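Local coordinates for botulinum neurotoxin type C1 (Clostridium botulinum, PDB 3R4U), which probably binds receptors on the nerve cell surface, as the receptor-binding part of the heavy chain of a zinc protease toxin that blocks neurotransmitter release, at residues S73-F78 against T178-S183; S127-N132 against D170-K175; N155-M160 against V174-G179; R247-Y252 against N298-R303; Y253-D258 against G425-S430. All blocks are in the same frame, centred on the assembly; numbering follows the deposited sequence.

Interaction 1: residues S73-F78 against T178-S183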
# COMPACT_ATOMS: atom_id res chain seq x y z
N SER A 73 21.18 10.10 -22.60
CA SER A 73 20.97 9.79 -21.18
C SER A 73 21.21 8.37 -20.68
O SER A 73 21.89 8.17 -19.68
CB SER A 73 19.51 10.20 -20.91
OG SER A 73 19.26 11.51 -21.42
N MET A 74 20.66 7.39 -21.40
CA MET A 74 20.56 6.02 -20.91
C MET A 74 21.83 5.18 -20.97
O MET A 74 21.88 4.11 -20.35
CB MET A 74 19.47 5.27 -21.68
CG MET A 74 18.22 6.11 -21.91
SD MET A 74 17.20 6.14 -20.44
CE MET A 74 16.81 4.39 -20.40
N TYR A 75 22.83 5.61 -21.74
CA TYR A 75 24.02 4.77 -21.93
C TYR A 75 25.03 4.92 -20.82
O TYR A 75 26.00 4.18 -20.76
CB TYR A 75 24.67 4.99 -23.31
CG TYR A 75 23.79 4.49 -24.41
CD1 TYR A 75 22.86 5.32 -25.02
CD2 TYR A 75 23.84 3.16 -24.82
CE1 TYR A 75 22.03 4.86 -26.02
CE2 TYR A 75 23.01 2.68 -25.82
CZ TYR A 75 22.11 3.53 -26.42
OH TYR A 75 21.29 3.05 -27.41
N GLU A 76 24.78 5.87 -19.93
CA GLU A 76 25.67 6.08 -18.80
C GLU A 76 24.97 5.74 -17.50
O GLU A 76 25.16 4.66 -16.94
CB GLU A 76 26.19 7.52 -18.79
CG GLU A 76 27.09 7.81 -19.98
CD GLU A 76 27.57 9.25 -20.02
OE1 GLU A 76 26.78 10.16 -19.70
OE2 GLU A 76 28.74 9.47 -20.39
N SER A 77 24.14 6.67 -17.03
CA SER A 77 23.41 6.55 -15.78
C SER A 77 21.99 7.05 -15.95
O SER A 77 21.77 8.08 -16.56
CB SER A 77 24.08 7.38 -14.69
OG SER A 77 25.21 6.71 -14.16
N PHE A 78 21.02 6.32 -15.39
CA PHE A 78 19.63 6.76 -15.41
C PHE A 78 18.85 6.17 -14.23
O PHE A 78 19.33 5.26 -13.52
CB PHE A 78 18.95 6.43 -16.75
CG PHE A 78 18.78 4.94 -17.00
CD1 PHE A 78 17.74 4.23 -16.42
CD2 PHE A 78 19.67 4.26 -17.81
CE1 PHE A 78 17.59 2.87 -16.66
CE2 PHE A 78 19.53 2.90 -18.04
CZ PHE A 78 18.49 2.20 -17.47
N THR A 178 28.11 -4.49 -23.99
CA THR A 178 28.52 -3.96 -25.29
C THR A 178 27.46 -4.21 -26.35
O THR A 178 27.07 -5.36 -26.60
CB THR A 178 29.84 -4.61 -25.75
OG1 THR A 178 30.80 -4.58 -24.68
CG2 THR A 178 30.41 -3.85 -26.96
N GLY A 179 27.00 -3.13 -26.99
CA GLY A 179 26.03 -3.25 -28.07
C GLY A 179 24.58 -3.15 -27.62
O GLY A 179 23.67 -3.26 -28.44
N ILE A 180 24.36 -2.94 -26.33
CA ILE A 180 22.99 -2.69 -25.89
C ILE A 180 22.46 -1.46 -26.63
O ILE A 180 23.15 -0.44 -26.74
CB ILE A 180 22.87 -2.52 -24.35
CG1 ILE A 180 21.40 -2.52 -23.93
CG2 ILE A 180 23.59 -1.26 -23.88
CD1 ILE A 180 21.20 -2.84 -22.46
N ASN A 181 21.25 -1.56 -27.17
CA ASN A 181 20.64 -0.41 -27.82
C ASN A 181 19.31 -0.06 -27.16
O ASN A 181 18.38 -0.87 -27.15
CB ASN A 181 20.45 -0.66 -29.32
CG ASN A 181 19.85 0.54 -30.04
OD1 ASN A 181 18.68 0.53 -30.42
ND2 ASN A 181 20.65 1.59 -30.20
N PHE A 182 19.21 1.14 -26.59
CA PHE A 182 17.98 1.55 -25.91
C PHE A 182 16.92 2.07 -26.87
O PHE A 182 17.22 2.80 -27.81
CB PHE A 182 18.27 2.55 -24.79
CG PHE A 182 19.03 1.95 -23.64
CD1 PHE A 182 18.40 1.08 -22.76
CD2 PHE A 182 20.38 2.22 -23.45
CE1 PHE A 182 19.10 0.51 -21.71
CE2 PHE A 182 21.08 1.66 -22.40
CZ PHE A 182 20.44 0.80 -21.53
N SER A 183 15.69 1.65 -26.62
CA SER A 183 14.54 2.02 -27.43
C SER A 183 13.96 3.37 -27.00
O SER A 183 14.04 3.74 -25.83
CB SER A 183 13.46 0.95 -27.31
OG SER A 183 12.29 1.31 -28.01
O HOH W 1 19.63 4.85 -28.39
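Phe182 packs against Met74, Tyr75 and Phe78. Its CD2 lies 3.5 Å above the plane of the Tyr75 ring, offset toward the rim. The pair is T-shaped: the edge of Phe182 meets the face of Tyr75, with the planes at 68°. One face of the Phe182 ring takes Met74 CB in a CH-pi contact, 4.0 Å from the ring centroid. The opposite face has Ile180 CG1, a neighbour in its own segment. The edge of Phe78 turns toward the Phe182 face in an offset edge-to-face pair, centroids 5.9 Å apart. Met74 bends at chi2 and chi3, and this fold of the chain lays its CE over the centre of the Phe78 ring.

The Tyr75 hydroxyl is also hydrogen-bonded. Phe182 N donates to Tyr75 OH at 2.9 Å, with an N-H...O angle of 159°. A water hydrogen-bonds the same Tyr75 OH at 2.6 Å and also donates to Phe182 O. At the edge of the Tyr75 ring, in its plane, sits Ile180 O, 3.3 Å from CE2.

Further out, Trp108 touches both Met74 and Phe182. Asn181 N bonds Ser106 OG, in a loop next to strand 108-113. Tyr75, Phe78 and Phe182 form an aromatic cluster between the two sheets of the N-terminal receptor-binding region, a concanavalin-like jelly roll.

Interaction 2: residues S127-N132 against D170-K175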
# COMPACT_ATOMS: atom_id res chain seq x y z
N SER A 127 21.59 -12.43 -24.12
CA SER A 127 22.22 -11.87 -22.93
C SER A 127 21.32 -10.88 -22.19
O SER A 127 20.76 -9.96 -22.80
CB SER A 127 23.53 -11.20 -23.33
OG SER A 127 24.25 -10.76 -22.20
N GLU A 128 21.18 -11.05 -20.88
CA GLU A 128 20.41 -10.10 -20.08
C GLU A 128 21.08 -9.88 -18.73
O GLU A 128 21.98 -10.61 -18.34
CB GLU A 128 18.99 -10.63 -19.85
CG GLU A 128 18.96 -11.69 -18.77
CD GLU A 128 17.56 -12.16 -18.43
OE1 GLU A 128 16.96 -12.91 -19.22
OE2 GLU A 128 17.08 -11.79 -17.34
N GLN A 129 20.62 -8.85 -18.01
CA GLN A 129 20.94 -8.70 -16.60
C GLN A 129 19.72 -8.15 -15.85
O GLN A 129 19.20 -7.06 -16.17
CB GLN A 129 22.18 -7.83 -16.37
CG GLN A 129 22.67 -7.85 -14.92
CD GLN A 129 24.08 -7.33 -14.75
OE1 GLN A 129 24.74 -7.62 -13.75
NE2 GLN A 129 24.57 -6.56 -15.72
N SER A 130 19.27 -8.91 -14.86
CA SER A 130 18.05 -8.57 -14.14
C SER A 130 18.25 -8.36 -12.65
O SER A 130 19.21 -8.86 -12.07
CB SER A 130 17.00 -9.66 -14.38
OG SER A 130 16.59 -9.65 -15.73
N ILE A 131 17.34 -7.60 -12.05
CA ILE A 131 17.23 -7.49 -10.60
C ILE A 131 15.76 -7.54 -10.26
O ILE A 131 14.91 -7.39 -11.13
CB ILE A 131 17.83 -6.19 -10.04
CG1 ILE A 131 17.30 -4.97 -10.80
CG2 ILE A 131 19.33 -6.20 -10.10
CD1 ILE A 131 17.85 -3.66 -10.27
N ASN A 132 15.43 -7.73 -8.99
CA ASN A 132 14.04 -7.90 -8.65
C ASN A 132 13.69 -7.51 -7.23
O ASN A 132 14.56 -7.38 -6.36
CB ASN A 132 13.60 -9.33 -8.90
CG ASN A 132 14.22 -10.32 -7.91
OD1 ASN A 132 13.88 -10.32 -6.71
ND2 ASN A 132 15.14 -11.14 -8.39
N ASP A 170 17.69 -4.53 -3.77
CA ASP A 170 18.57 -5.39 -4.54
C ASP A 170 19.59 -4.53 -5.29
O ASP A 170 19.29 -3.42 -5.73
CB ASP A 170 17.77 -6.28 -5.50
CG ASP A 170 18.58 -7.45 -6.05
OD1 ASP A 170 19.75 -7.62 -5.65
OD2 ASP A 170 18.05 -8.21 -6.90
N THR A 171 20.80 -5.03 -5.39
CA THR A 171 21.87 -4.30 -6.04
C THR A 171 22.83 -5.32 -6.61
O THR A 171 23.14 -6.31 -5.94
CB THR A 171 22.61 -3.37 -5.06
OG1 THR A 171 23.71 -2.75 -5.72
CG2 THR A 171 23.12 -4.15 -3.84
N ILE A 172 23.26 -5.10 -7.85
CA ILE A 172 24.27 -5.94 -8.48
C ILE A 172 25.15 -5.12 -9.41
O ILE A 172 24.69 -4.14 -10.00
CB ILE A 172 23.63 -7.10 -9.25
CG1 ILE A 172 22.65 -6.57 -10.28
CG2 ILE A 172 22.88 -8.02 -8.31
CD1 ILE A 172 23.27 -6.27 -11.62
N LYS A 173 26.42 -5.51 -9.53
CA LYS A 173 27.34 -4.81 -10.41
C LYS A 173 26.88 -5.03 -11.85
O LYS A 173 26.52 -6.13 -12.22
CB LYS A 173 28.76 -5.34 -10.22
CG LYS A 173 29.76 -4.85 -11.26
CD LYS A 173 30.18 -3.41 -11.02
CE LYS A 173 30.90 -2.78 -12.21
NZ LYS A 173 29.99 -2.29 -13.31
N VAL A 174 26.87 -3.96 -12.64
CA VAL A 174 26.49 -4.07 -14.03
C VAL A 174 27.61 -4.74 -14.84
O VAL A 174 28.76 -4.29 -14.82
CB VAL A 174 26.14 -2.69 -14.64
CG1 VAL A 174 25.76 -2.83 -16.10
CG2 VAL A 174 25.00 -2.02 -13.84
N LYS A 175 27.28 -5.83 -15.53
CA LYS A 175 28.28 -6.50 -16.36
C LYS A 175 28.46 -5.70 -17.65
O LYS A 175 27.69 -4.79 -17.92
CB LYS A 175 27.84 -7.93 -16.66
CG LYS A 175 26.68 -8.06 -17.62
CD LYS A 175 26.28 -9.52 -17.80
CE LYS A 175 25.20 -9.68 -18.86
NZ LYS A 175 24.87 -11.11 -19.11
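Lys175 reaches across to the 127-132 strand and can be followed outward from its backbone. CG stands between the backbone N and the carbonyl carbon (chi1 72°), and from there the chain runs extended. CB, CG and CD all lie along the Gln129 amide, the two side chains sliding by each other in opposite directions. Beyond it, CE comes 3.4 Å from Glu128 O and also approaches Ser127 OG. NZ ends in two hydrogen bonds. It donates to Glu128 O at 3.0 Å, from above the carbonyl plane, and to Ser127 OG at 3.2 Å. Ser127 OG is also hydrogen-bonded to Gln123 on the adjacent strand.

Further along, Ile131 CG2 presses on Ile172 CG1 at 3.3 Å, tighter than usual carbon contact. The Gln129 side chain lies between Ile172 and Lys175. Met160 touches both isoleucines and Gln129.

At the far end Asn132 N donates a weak bond of 3.4 Å to Asp170 OD2. The carboxylate is brought there by Asp170 CG lying anti to the backbone N (chi1 -165°).

The strands run nearly antiparallel, at 160°, but their axes approach no closer than 6.9 Å and they belong to different sheets. Each hydrogen bond across the gap has a side chain at one end at least. The chemistry is mixed: an isoleucine pair and the Gln129 side chain, flanked by an ammonium bonded to a carbonyl and a hydroxyl and by a weak amide-carboxylate bond.

Interaction 3: residues N155-M160 against V174-G179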
# COMPACT_ATOMS: atom_id res chain seq x y z
N ASN A 155 23.82 2.40 -13.51
CA ASN A 155 25.08 3.04 -13.88
C ASN A 155 25.98 1.99 -14.55
O ASN A 155 26.37 1.01 -13.91
CB ASN A 155 25.77 3.63 -12.66
CG ASN A 155 27.09 4.30 -13.00
OD1 ASN A 155 27.62 4.13 -14.09
ND2 ASN A 155 27.63 5.05 -12.06
N MET A 156 26.29 2.19 -15.82
CA MET A 156 27.09 1.23 -16.59
C MET A 156 28.46 1.00 -15.97
O MET A 156 29.00 -0.10 -16.03
CB MET A 156 27.23 1.66 -18.05
CG MET A 156 25.94 1.60 -18.85
SD MET A 156 25.18 -0.04 -18.86
CE MET A 156 23.80 0.22 -19.98
N MET A 157 29.02 2.04 -15.37
CA MET A 157 30.30 1.92 -14.68
C MET A 157 30.11 1.57 -13.20
O MET A 157 31.05 1.67 -12.40
CB MET A 157 31.10 3.23 -14.79
CG MET A 157 31.37 3.69 -16.22
SD MET A 157 32.64 2.72 -17.06
CE MET A 157 31.68 1.40 -17.81
N GLY A 158 28.91 1.14 -12.84
CA GLY A 158 28.64 0.86 -11.44
C GLY A 158 27.61 -0.22 -11.20
O GLY A 158 27.74 -1.35 -11.68
N ASN A 159 26.57 0.13 -10.45
CA ASN A 159 25.55 -0.83 -10.10
C ASN A 159 24.18 -0.58 -10.70
O ASN A 159 23.85 0.54 -11.13
CB ASN A 159 25.44 -0.93 -8.58
CG ASN A 159 26.72 -1.40 -7.95
OD1 ASN A 159 27.13 -2.55 -8.15
ND2 ASN A 159 27.37 -0.53 -7.20
N MET A 160 23.39 -1.64 -10.71
CA MET A 160 21.98 -1.62 -11.06
C MET A 160 21.29 -1.85 -9.73
O MET A 160 21.63 -2.77 -8.99
CB MET A 160 21.69 -2.77 -12.02
CG MET A 160 20.31 -2.79 -12.64
SD MET A 160 20.04 -4.34 -13.56
CE MET A 160 21.66 -4.60 -14.25
N VAL A 174 26.87 -3.96 -12.64
CA VAL A 174 26.49 -4.07 -14.03
C VAL A 174 27.61 -4.74 -14.84
O VAL A 174 28.76 -4.29 -14.82
CB VAL A 174 26.14 -2.69 -14.64
CG1 VAL A 174 25.76 -2.83 -16.10
CG2 VAL A 174 25.00 -2.02 -13.84
N LYS A 175 27.28 -5.83 -15.53
CA LYS A 175 28.28 -6.50 -16.36
C LYS A 175 28.46 -5.70 -17.65
O LYS A 175 27.69 -4.79 -17.92
CB LYS A 175 27.84 -7.93 -16.66
CG LYS A 175 26.68 -8.06 -17.62
CD LYS A 175 26.28 -9.52 -17.80
CE LYS A 175 25.20 -9.68 -18.86
NZ LYS A 175 24.87 -11.11 -19.11
N GLU A 176 29.48 -6.02 -18.43
CA GLU A 176 29.66 -5.31 -19.70
C GLU A 176 28.51 -5.64 -20.65
O GLU A 176 28.16 -6.81 -20.86
CB GLU A 176 31.02 -5.60 -20.33
CG GLU A 176 32.18 -4.77 -19.75
CD GLU A 176 32.12 -3.29 -20.14
OE1 GLU A 176 32.87 -2.89 -21.06
OE2 GLU A 176 31.34 -2.52 -19.52
N LEU A 177 27.90 -4.60 -21.21
CA LEU A 177 26.73 -4.80 -22.05
C LEU A 177 26.95 -4.19 -23.42
O LEU A 177 26.10 -3.48 -23.95
CB LEU A 177 25.49 -4.20 -21.38
CG LEU A 177 25.07 -4.86 -20.07
CD1 LEU A 177 24.04 -4.00 -19.36
CD2 LEU A 177 24.52 -6.26 -20.31
N THR A 178 28.11 -4.49 -23.99
CA THR A 178 28.52 -3.96 -25.29
C THR A 178 27.46 -4.21 -26.35
O THR A 178 27.07 -5.36 -26.60
CB THR A 178 29.84 -4.61 -25.75
OG1 THR A 178 30.80 -4.58 -24.68
CG2 THR A 178 30.41 -3.85 -26.96
N GLY A 179 27.00 -3.13 -26.99
CA GLY A 179 26.03 -3.25 -28.07
C GLY A 179 24.58 -3.15 -27.62
O GLY A 179 23.67 -3.26 -28.44
O HOH W 2 28.77 -2.28 -17.95
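A type I beta turn from Asn155 to Gly158, with a classic beta bulge at its end, receives Val174 here. Val174 N donates to Gly158 O at 2.9 Å. The two valine methyls part company. CG2 lies against the turn, 3.3 Å from Asn155 O and 3.5 Å from Met160 N. CG1 meets Met156 SD at 4.0 Å. The Met156 chain bends at chi2, and this brings its sulfur back to the other segment, where it also touches Leu177 CD1. A water lies within hydrogen-bonding distance of both Met156 O and Lys175 O. Asn155 OD1 accepts from Met157 N, an Asx turn within the beta turn.

The turn joins strands 148-155 and 159-164. Strand 167-173 lies beside the latter, and the 174-179 segment leaves from its end. The Leu177 and Met160 side chains both touch strand 116-124 of the other sheet.

Interaction 4: residues R247-Y252 against N298-R303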
# COMPACT_ATOMS: atom_id res chain seq x y z
N ARG A 247 -11.13 6.34 4.19
CA ARG A 247 -12.36 7.13 4.09
C ARG A 247 -13.27 6.95 5.31
O ARG A 247 -13.33 5.87 5.90
CB ARG A 247 -13.16 6.73 2.85
CG ARG A 247 -12.50 7.05 1.53
CD ARG A 247 -12.54 8.55 1.28
NE ARG A 247 -12.02 8.89 -0.04
CZ ARG A 247 -12.31 10.01 -0.70
NH1 ARG A 247 -13.14 10.91 -0.16
NH2 ARG A 247 -11.79 10.22 -1.90
N TYR A 248 -14.00 8.00 5.67
CA TYR A 248 -15.07 7.87 6.67
C TYR A 248 -16.31 7.27 6.03
O TYR A 248 -16.45 7.29 4.81
CB TYR A 248 -15.44 9.24 7.26
CG TYR A 248 -14.36 9.85 8.12
CD1 TYR A 248 -14.09 9.34 9.39
CD2 TYR A 248 -13.61 10.92 7.67
CE1 TYR A 248 -13.11 9.88 10.18
CE2 TYR A 248 -12.61 11.47 8.45
CZ TYR A 248 -12.36 10.94 9.71
OH TYR A 248 -11.37 11.47 10.51
N ASN A 249 -17.21 6.74 6.85
CA ASN A 249 -18.51 6.29 6.37
C ASN A 249 -18.40 5.14 5.38
O ASN A 249 -19.27 4.96 4.53
CB ASN A 249 -19.31 7.45 5.76
CG ASN A 249 -19.41 8.65 6.69
OD1 ASN A 249 -19.52 8.49 7.91
ND2 ASN A 249 -19.38 9.86 6.13
N LYS A 250 -17.32 4.37 5.47
CA LYS A 250 -17.09 3.28 4.54
C LYS A 250 -16.72 2.03 5.31
O LYS A 250 -15.98 2.09 6.30
CB LYS A 250 -15.98 3.68 3.57
CG LYS A 250 -15.38 2.54 2.72
CD LYS A 250 -14.46 3.13 1.62
CE LYS A 250 -13.76 2.04 0.78
NZ LYS A 250 -14.71 1.17 0.04
N GLU A 251 -17.24 0.89 4.88
CA GLU A 251 -17.00 -0.36 5.58
C GLU A 251 -15.57 -0.86 5.36
O GLU A 251 -15.10 -0.91 4.23
CB GLU A 251 -17.97 -1.44 5.10
CG GLU A 251 -19.42 -1.17 5.44
CD GLU A 251 -20.29 -2.38 5.15
OE1 GLU A 251 -20.13 -2.99 4.07
OE2 GLU A 251 -21.12 -2.73 6.02
N TYR A 252 -14.91 -1.25 6.45
CA TYR A 252 -13.62 -1.93 6.36
C TYR A 252 -13.59 -3.17 7.23
O TYR A 252 -14.31 -3.25 8.22
CB TYR A 252 -12.49 -1.01 6.81
CG TYR A 252 -12.27 0.18 5.91
CD1 TYR A 252 -11.56 0.06 4.72
CD2 TYR A 252 -12.76 1.43 6.26
CE1 TYR A 252 -11.35 1.17 3.88
CE2 TYR A 252 -12.55 2.54 5.44
CZ TYR A 252 -11.85 2.40 4.25
OH TYR A 252 -11.66 3.51 3.45
N ASN A 298 -14.01 19.25 4.14
CA ASN A 298 -14.04 19.33 2.67
C ASN A 298 -14.20 17.97 1.99
O ASN A 298 -14.66 17.89 0.84
CB ASN A 298 -12.78 20.01 2.14
CG ASN A 298 -12.67 21.46 2.57
OD1 ASN A 298 -13.67 22.11 2.89
ND2 ASN A 298 -11.44 21.98 2.58
N ASP A 299 -13.79 16.91 2.67
CA ASP A 299 -13.93 15.57 2.10
C ASP A 299 -14.16 14.53 3.19
O ASP A 299 -14.30 14.87 4.37
CB ASP A 299 -12.73 15.19 1.20
CG ASP A 299 -11.40 15.14 1.96
OD1 ASP A 299 -11.38 14.90 3.19
OD2 ASP A 299 -10.35 15.33 1.30
N THR A 300 -14.23 13.28 2.77
CA THR A 300 -14.43 12.18 3.70
C THR A 300 -13.13 11.38 3.91
O THR A 300 -13.16 10.25 4.37
CB THR A 300 -15.55 11.24 3.23
OG1 THR A 300 -15.26 10.77 1.91
CG2 THR A 300 -16.90 11.98 3.23
N ARG A 301 -11.99 11.99 3.57
CA ARG A 301 -10.70 11.34 3.82
C ARG A 301 -10.31 11.43 5.29
O ARG A 301 -10.58 12.43 5.96
CB ARG A 301 -9.60 11.96 2.95
CG ARG A 301 -9.78 11.70 1.47
CD ARG A 301 -8.73 12.46 0.66
NE ARG A 301 -8.84 12.13 -0.76
CZ ARG A 301 -9.52 12.84 -1.65
NH1 ARG A 301 -10.16 13.94 -1.27
NH2 ARG A 301 -9.56 12.46 -2.92
N VAL A 302 -9.68 10.37 5.79
CA VAL A 302 -9.19 10.33 7.16
C VAL A 302 -7.74 10.84 7.26
O VAL A 302 -6.86 10.40 6.51
CB VAL A 302 -9.28 8.91 7.73
CG1 VAL A 302 -8.82 8.89 9.19
CG2 VAL A 302 -10.72 8.39 7.61
N ARG A 303 -7.48 11.76 8.18
CA ARG A 303 -6.16 12.38 8.30
C ARG A 303 -5.61 12.19 9.70
O ARG A 303 -6.36 12.08 10.66
CB ARG A 303 -6.23 13.88 7.97
CG ARG A 303 -6.48 14.18 6.50
CD ARG A 303 -6.70 15.67 6.21
NE ARG A 303 -6.85 15.90 4.78
CZ ARG A 303 -7.97 15.67 4.10
NH1 ARG A 303 -9.05 15.21 4.72
NH2 ARG A 303 -8.02 15.90 2.79
O HOH W 3 -14.89 13.17 -0.07
O HOH W 4 -16.72 8.14 2.05
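The two segments meet at one beta bridge, Arg247 with Arg301, in the beta-trefoil-like C-terminal receptor-binding region. The backbone bond beside it is Tyr248 N to Thr300 O, 2.7 Å.

Side-chain hydrogen bonds follow. Arg247 NH1 donates to Thr300 OG1 at 3.0 Å, the hydroxyl tilted slightly from the guanidinium plane. One water accepts from Thr300 N and weakly from Arg247 NH1. A second donates to Tyr248 O and bonds Thr300 OG1.

Of the charged groups, Arg247 and Arg301 lie side by side and point the same way, guanidinium planes 36° apart. Arg301 CG sits over the centre of the Arg247 guanidinium. Arg247 NH2 lies above the face of Arg301, 3.3 Å from Arg301 NH2. Nearby acids probably offset the like charges. Asp299 takes Arg301 NH1 on OD2 and is gripped end-on by Arg303 NH1 and NH2. Asp245 forms a salt bridge with Arg301 NE.

The apolar part is a CH-pi contact on the Tyr248 ring, whose OH bonds Asp306. Val302 CG2 stands over its face, 3.6 Å from the centroid and only 6° off the normal.

Interaction 5: residues Y253-D258 against G425-S430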
# COMPACT_ATOMS: atom_id res chain seq x y z
N TYR A 253 -12.75 -4.13 6.85
CA TYR A 253 -12.30 -5.15 7.79
C TYR A 253 -11.08 -4.61 8.51
O TYR A 253 -10.07 -4.27 7.88
CB TYR A 253 -11.92 -6.44 7.06
CG TYR A 253 -13.07 -7.16 6.38
CD1 TYR A 253 -14.06 -7.79 7.14
CD2 TYR A 253 -13.13 -7.26 4.99
CE1 TYR A 253 -15.09 -8.47 6.52
CE2 TYR A 253 -14.17 -7.94 4.37
CZ TYR A 253 -15.14 -8.55 5.15
OH TYR A 253 -16.17 -9.23 4.54
N MET A 254 -11.16 -4.50 9.82
CA MET A 254 -10.08 -3.95 10.61
C MET A 254 -9.15 -5.07 11.05
O MET A 254 -9.59 -6.04 11.68
CB MET A 254 -10.67 -3.20 11.80
CG MET A 254 -9.68 -2.58 12.77
SD MET A 254 -10.55 -1.50 13.95
CE MET A 254 -9.18 -0.85 14.90
N VAL A 255 -7.87 -4.94 10.71
CA VAL A 255 -6.90 -5.98 11.04
C VAL A 255 -5.73 -5.43 11.84
O VAL A 255 -5.33 -4.27 11.71
CB VAL A 255 -6.37 -6.72 9.77
CG1 VAL A 255 -7.52 -7.37 9.01
CG2 VAL A 255 -5.61 -5.77 8.86
N ASN A 256 -5.17 -6.28 12.68
CA ASN A 256 -3.96 -5.97 13.41
C ASN A 256 -2.80 -6.56 12.64
O ASN A 256 -2.86 -7.70 12.20
CB ASN A 256 -4.01 -6.57 14.80
CG ASN A 256 -2.89 -6.07 15.68
OD1 ASN A 256 -1.80 -6.63 15.69
ND2 ASN A 256 -3.16 -5.01 16.44
N ILE A 257 -1.73 -5.78 12.47
CA ILE A 257 -0.58 -6.21 11.69
C ILE A 257 0.06 -7.48 12.25
O ILE A 257 0.57 -8.32 11.50
CB ILE A 257 0.46 -5.07 11.54
CG1 ILE A 257 -0.12 -3.94 10.67
CG2 ILE A 257 1.74 -5.57 10.90
CD1 ILE A 257 -0.75 -4.43 9.37
N ASP A 258 0.03 -7.63 13.57
CA ASP A 258 0.59 -8.82 14.21
C ASP A 258 -0.25 -10.07 13.92
O ASP A 258 0.25 -11.19 14.01
CB ASP A 258 0.83 -8.58 15.70
CG ASP A 258 2.17 -7.93 15.97
OD1 ASP A 258 2.95 -7.75 15.01
OD2 ASP A 258 2.45 -7.61 17.14
N GLY A 425 -4.67 -2.03 10.30
CA GLY A 425 -4.90 -1.88 8.88
C GLY A 425 -6.38 -1.93 8.62
O GLY A 425 -7.14 -2.48 9.42
N PHE A 426 -6.80 -1.34 7.51
CA PHE A 426 -8.21 -1.29 7.14
C PHE A 426 -8.37 -1.78 5.72
O PHE A 426 -8.01 -1.08 4.77
CB PHE A 426 -8.76 0.13 7.30
CG PHE A 426 -8.79 0.61 8.72
CD1 PHE A 426 -9.85 0.26 9.56
CD2 PHE A 426 -7.76 1.38 9.23
CE1 PHE A 426 -9.89 0.69 10.88
CE2 PHE A 426 -7.79 1.82 10.55
CZ PHE A 426 -8.85 1.46 11.38
N VAL A 427 -8.89 -2.99 5.58
CA VAL A 427 -9.11 -3.60 4.28
C VAL A 427 -10.51 -3.27 3.79
O VAL A 427 -11.51 -3.58 4.46
CB VAL A 427 -8.97 -5.14 4.34
CG1 VAL A 427 -9.02 -5.73 2.94
CG2 VAL A 427 -7.68 -5.53 5.03
N PRO A 428 -10.61 -2.64 2.61
CA PRO A 428 -11.93 -2.27 2.09
C PRO A 428 -12.75 -3.48 1.68
O PRO A 428 -12.23 -4.44 1.11
CB PRO A 428 -11.61 -1.38 0.88
CG PRO A 428 -10.21 -1.69 0.51
CD PRO A 428 -9.51 -2.32 1.68
N VAL A 429 -14.05 -3.43 1.95
CA VAL A 429 -14.95 -4.51 1.58
C VAL A 429 -15.34 -4.42 0.10
O VAL A 429 -15.66 -3.34 -0.40
CB VAL A 429 -16.23 -4.49 2.43
CG1 VAL A 429 -16.11 -3.46 3.55
CG2 VAL A 429 -17.45 -4.20 1.56
N SER A 430 -15.29 -5.56 -0.58
CA SER A 430 -15.63 -5.61 -2.01
C SER A 430 -17.10 -5.30 -2.25
O SER A 430 -17.46 -4.64 -3.23
CB SER A 430 -15.29 -6.99 -2.58
OG SER A 430 -13.96 -7.36 -2.26
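The Phe426 ring and the Met254 side chain lie side by side, pointing the same way. Met254 CG and SD each come 3.8 Å from Phe426 CE1. The sulfur is oblique to the ring, 5.0 Å from the centroid, in a Met-aromatic contact. With CG anti to the backbone N (chi1 179°) and the chain extended beyond it, Met254 runs alongside the ring. Ile371 of strand 366-374 touches both side chains. The Tyr253 ring projects from the other side of the sheet. Val427 O and Val429 CB approach it obliquely, the latter 4.5 Å from Tyr253 CE2.

Between the two faces the backbones pair as antiparallel strands. Tyr253 and Val427 form a hydrogen-bonded pair: Tyr253 N donates to Val427 O at 2.7 Å, and Val427 N returns a bond to Tyr253 O. Met254 and Phe426 make the non-hydrogen-bonded pair. Val255 and Gly425 form the next hydrogen-bonded pair. Gly425 leaves room for Val255 CG2, which lies 3.7 Å from Gly425 O on the Tyr253 and Val427 side of the sheet.

Past the strand, Asn256 OD1 accepts from Asp258 N in an Asx turn. Pairing of the first and last strands, 251-256 with 424-428, closes the beta-trefoil-like barrel of the C-terminal receptor-binding region.

In the fold
Interactions 1, 2 and 3 form one group in the N-terminal receptor-binding region. The centre of interaction 3 is about 9 Å from those of interactions 1 and 2. It shares Thr178 and Gly179 with the first, and Val174 and Lys175 with the second. Met156 CE packs on Phe182 CZ at 3.8 Å, and Met160 N probably bonds Ile172 O at 2.9 Å. The segments of 170-183 thus follow one chain path from strand to loop. Interactions 4 and 5 lie in the C-terminal region, centres about 14 Å apart. Both use strand 251-256, and Tyr252 packs on Pro428. Interactions 2 and 5 are about 22 Å apart at their nearest atoms.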